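Local coordinates for cytokinin riboside 5'-monophosphate phosphoribohydrolase (Corynebacterium glutamicum, PDB 5WQ3), which belongs by name and sequence to the LOG-like, possible lysine decarboxylase family of proteins, built on a Rossmann-like fold with a parallel sheet, at residues W210-L215 with I221-V226. Sequence-based numbering, arbitrary orientation.
Sequences WIRHRL and IDEKDV
Leu215 and Ile221 bring the two backbones closest, their CA atoms 5.9 Å apart, near the end of helix 201-216 and in the loop that leads into the short helix 223-227. At this close end Ile221 N gives a weak hydrogen bond to Leu215 O, 3.4 Å long though nearly straight at 162°. One turn back along the first helix, Arg212 faces Val226 with their CA atoms 7.3 Å apart, a separation bridged by side chains, chiefly the apolar ones of Ile211, Ile221 and Val226. The CG2 methyl of Ile211, which points away from the backbone N and lies beside the carbonyl carbon, fits between two partners: it lies 3.5 Å from Val226 CG2 and 3.6 Å from Ile221 CD1. Beta-branching suits Ile211 and Val226, since each puts a methyl group close to its backbone where two helices meet, and the two side chains run antiparallel alongside one another. The longer branch of Ile221 suits its place in the turn: chi1 of 72° sets CG1 flanked by both the backbone N and the carbonyl carbon, and CD1 also comes against Leu215 CB, 4.0 Å away. In this Rossmann-like fold the contact belongs to the connection between neighbouring parallel strands 196-199 and 230-232, at the sheet's edge; Phe180 of helix 173-188 also packs on Ile211. Asp222 N donates to Asp225 OD2 (2.9 Å), from above the carboxylate plane, and the same oxygen accepts from Gln187 NE2. On the more exposed side, Arg212 runs extended from CG to NE, and Val226 CG1 lies against one face of its guanidinium, off centre. Glu223 OE1 stands at the guanidinium edge, in its plane, in a long salt bridge of 3.7 Å from Arg212 NH2, the carboxylate turned 72° from the guanidinium; the stronger partner of this arginine is Asp227, paired with NH1.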
loop_
_atom_site.group_PDB
_atom_site.type_symbol
_atom_site.label_atom_id
_atom_site.label_comp_id
_atom_site.label_asym_id
_atom_site.label_seq_id
_atom_site.Cartn_x
_atom_site.Cartn_y
_atom_site.Cartn_z
ATOM N N TRP C 210 -1.295 72.154 -4.200
ATOM C CA TRP C 210 0.033 72.007 -4.764
ATOM C C TRP C 210 0.075 72.623 -6.148
ATOM O O TRP C 210 1.001 73.344 -6.493
ATOM C CB TRP C 210 0.438 70.522 -4.808
ATOM C CG TRP C 210 1.795 70.253 -5.407
ATOM C CD1 TRP C 210 3.022 70.526 -4.862
ATOM C CD2 TRP C 210 2.051 69.704 -6.700
ATOM N NE1 TRP C 210 4.018 70.161 -5.726
ATOM C CE2 TRP C 210 3.435 69.646 -6.864
ATOM C CE3 TRP C 210 1.236 69.237 -7.702
ATOM C CZ2 TRP C 210 4.027 69.174 -8.000
ATOM C CZ3 TRP C 210 1.825 68.752 -8.844
ATOM C CH2 TRP C 210 3.216 68.712 -8.969
ATOM N N ILE C 211 -0.919 72.334 -6.961
ATOM C CA ILE C 211 -0.935 72.909 -8.304
ATOM C C ILE C 211 -0.860 74.464 -8.246
ATOM O O ILE C 211 -0.074 75.083 -8.989
ATOM C CB ILE C 211 -2.180 72.453 -9.083
ATOM C CG1 ILE C 211 -2.068 70.948 -9.442
ATOM C CG2 ILE C 211 -2.334 73.270 -10.372
ATOM C CD1 ILE C 211 -3.379 70.337 -9.906
ATOM N N ARG C 212 -1.649 75.093 -7.374
ATOM C CA ARG C 212 -1.564 76.583 -7.236
ATOM C C ARG C 212 -0.244 77.067 -6.621
ATOM O O ARG C 212 0.426 77.943 -7.158
ATOM C CB ARG C 212 -2.710 77.164 -6.427
ATOM C CG ARG C 212 -4.056 76.569 -6.728
ATOM C CD ARG C 212 -5.154 77.281 -5.972
ATOM N NE ARG C 212 -6.403 77.216 -6.732
ATOM C CZ ARG C 212 -6.755 78.079 -7.689
ATOM N NH1 ARG C 212 -7.919 77.928 -8.323
ATOM N NH2 ARG C 212 -5.953 79.094 -8.031
ATOM N N HIS C 213 0.171 76.463 -5.528
ATOM C CA HIS C 213 1.282 77.028 -4.774
ATOM C C HIS C 213 2.606 76.665 -5.449
ATOM O O HIS C 213 3.627 77.298 -5.242
ATOM C CB HIS C 213 1.213 76.628 -3.291
ATOM C CG HIS C 213 0.076 77.277 -2.550
ATOM N ND1 HIS C 213 -0.854 76.562 -1.812
ATOM C CD2 HIS C 213 -0.303 78.579 -2.463
ATOM C CE1 HIS C 213 -1.742 77.396 -1.294
ATOM N NE2 HIS C 213 -1.434 78.627 -1.676
ATOM N N ARG C 214 2.587 75.678 -6.302
ATOM C CA ARG C 214 3.803 75.267 -6.872
ATOM C C ARG C 214 3.805 75.391 -8.370
ATOM O O ARG C 214 4.724 76.001 -8.923
ATOM C CB ARG C 214 4.082 73.847 -6.409
ATOM C CG ARG C 214 5.414 73.296 -6.792
ATOM C CD ARG C 214 6.567 74.188 -6.369
ATOM N NE ARG C 214 6.778 74.119 -4.923
ATOM C CZ ARG C 214 7.959 74.352 -4.333
ATOM N NH1 ARG C 214 9.046 74.665 -5.061
ATOM N NH2 ARG C 214 8.059 74.259 -3.016
ATOM N N LEU C 215 2.829 74.848 -9.090
ATOM C CA LEU C 215 2.972 74.990 -10.553
ATOM C C LEU C 215 2.760 76.464 -11.036
ATOM O O LEU C 215 3.407 76.937 -11.982
ATOM C CB LEU C 215 2.003 74.087 -11.287
ATOM C CG LEU C 215 2.065 72.592 -11.002
ATOM C CD1 LEU C 215 1.230 71.744 -11.967
ATOM C CD2 LEU C 215 3.478 72.109 -11.042
ATOM N N ILE C 221 2.325 76.511 -15.230
ATOM C CA ILE C 221 1.009 76.746 -15.830
ATOM C C ILE C 221 0.626 78.190 -15.578
ATOM O O ILE C 221 1.231 78.861 -14.759
ATOM C CB ILE C 221 -0.070 75.864 -15.197
ATOM C CG1 ILE C 221 -0.387 76.344 -13.792
ATOM C CG2 ILE C 221 0.329 74.379 -15.268
ATOM C CD1 ILE C 221 -1.330 75.470 -13.043
ATOM N N ASP C 222 -0.404 78.660 -16.259
ATOM C CA ASP C 222 -1.005 79.931 -15.877
ATOM C C ASP C 222 -2.173 79.669 -15.010
ATOM O O ASP C 222 -2.763 78.587 -14.988
ATOM C CB ASP C 222 -1.379 80.746 -17.080
ATOM C CG ASP C 222 -0.185 81.008 -17.950
ATOM O OD1 ASP C 222 0.908 81.243 -17.391
ATOM O OD2 ASP C 222 -0.312 80.934 -19.176
ATOM N N GLU C 223 -2.480 80.673 -14.232
ATOM C CA GLU C 223 -3.436 80.508 -13.200
ATOM C C GLU C 223 -4.829 80.149 -13.694
ATOM O O GLU C 223 -5.555 79.445 -12.998
ATOM C CB GLU C 223 -3.512 81.745 -12.348
ATOM C CG GLU C 223 -4.061 81.399 -10.994
ATOM C CD GLU C 223 -4.108 82.601 -10.095
ATOM O OE1 GLU C 223 -4.530 82.414 -8.933
ATOM O OE2 GLU C 223 -3.747 83.716 -10.561
ATOM N N LYS C 224 -5.204 80.604 -14.862
ATOM C CA LYS C 224 -6.500 80.243 -15.383
ATOM C C LYS C 224 -6.570 78.714 -15.735
ATOM O O LYS C 224 -7.632 78.099 -15.676
ATOM C CB LYS C 224 -6.799 81.093 -16.611
ATOM C CG LYS C 224 -5.818 80.869 -17.731
ATOM C CD LYS C 224 -6.281 81.458 -19.051
ATOM C CE LYS C 224 -5.757 82.875 -19.199
ATOM N NZ LYS C 224 -6.597 83.588 -20.191
ATOM N N ASP C 225 -5.436 78.113 -16.106
ATOM C CA ASP C 225 -5.385 76.648 -16.387
ATOM C C ASP C 225 -5.851 75.766 -15.186
ATOM O O ASP C 225 -6.283 74.622 -15.399
ATOM C CB ASP C 225 -3.992 76.196 -16.792
ATOM C CG ASP C 225 -3.403 77.023 -17.907
ATOM O OD1 ASP C 225 -4.204 77.528 -18.702
ATOM O OD2 ASP C 225 -2.147 77.153 -17.986
ATOM N N VAL C 226 -5.736 76.303 -13.966
ATOM C CA VAL C 226 -6.225 75.659 -12.785
ATOM C C VAL C 226 -7.544 76.254 -12.262
ATOM O O VAL C 226 -8.417 75.529 -11.821
ATOM C CB VAL C 226 -5.117 75.607 -11.686
ATOM C CG1 VAL C 226 -4.720 76.992 -11.168
ATOM C CG2 VAL C 226 -5.534 74.713 -10.529
#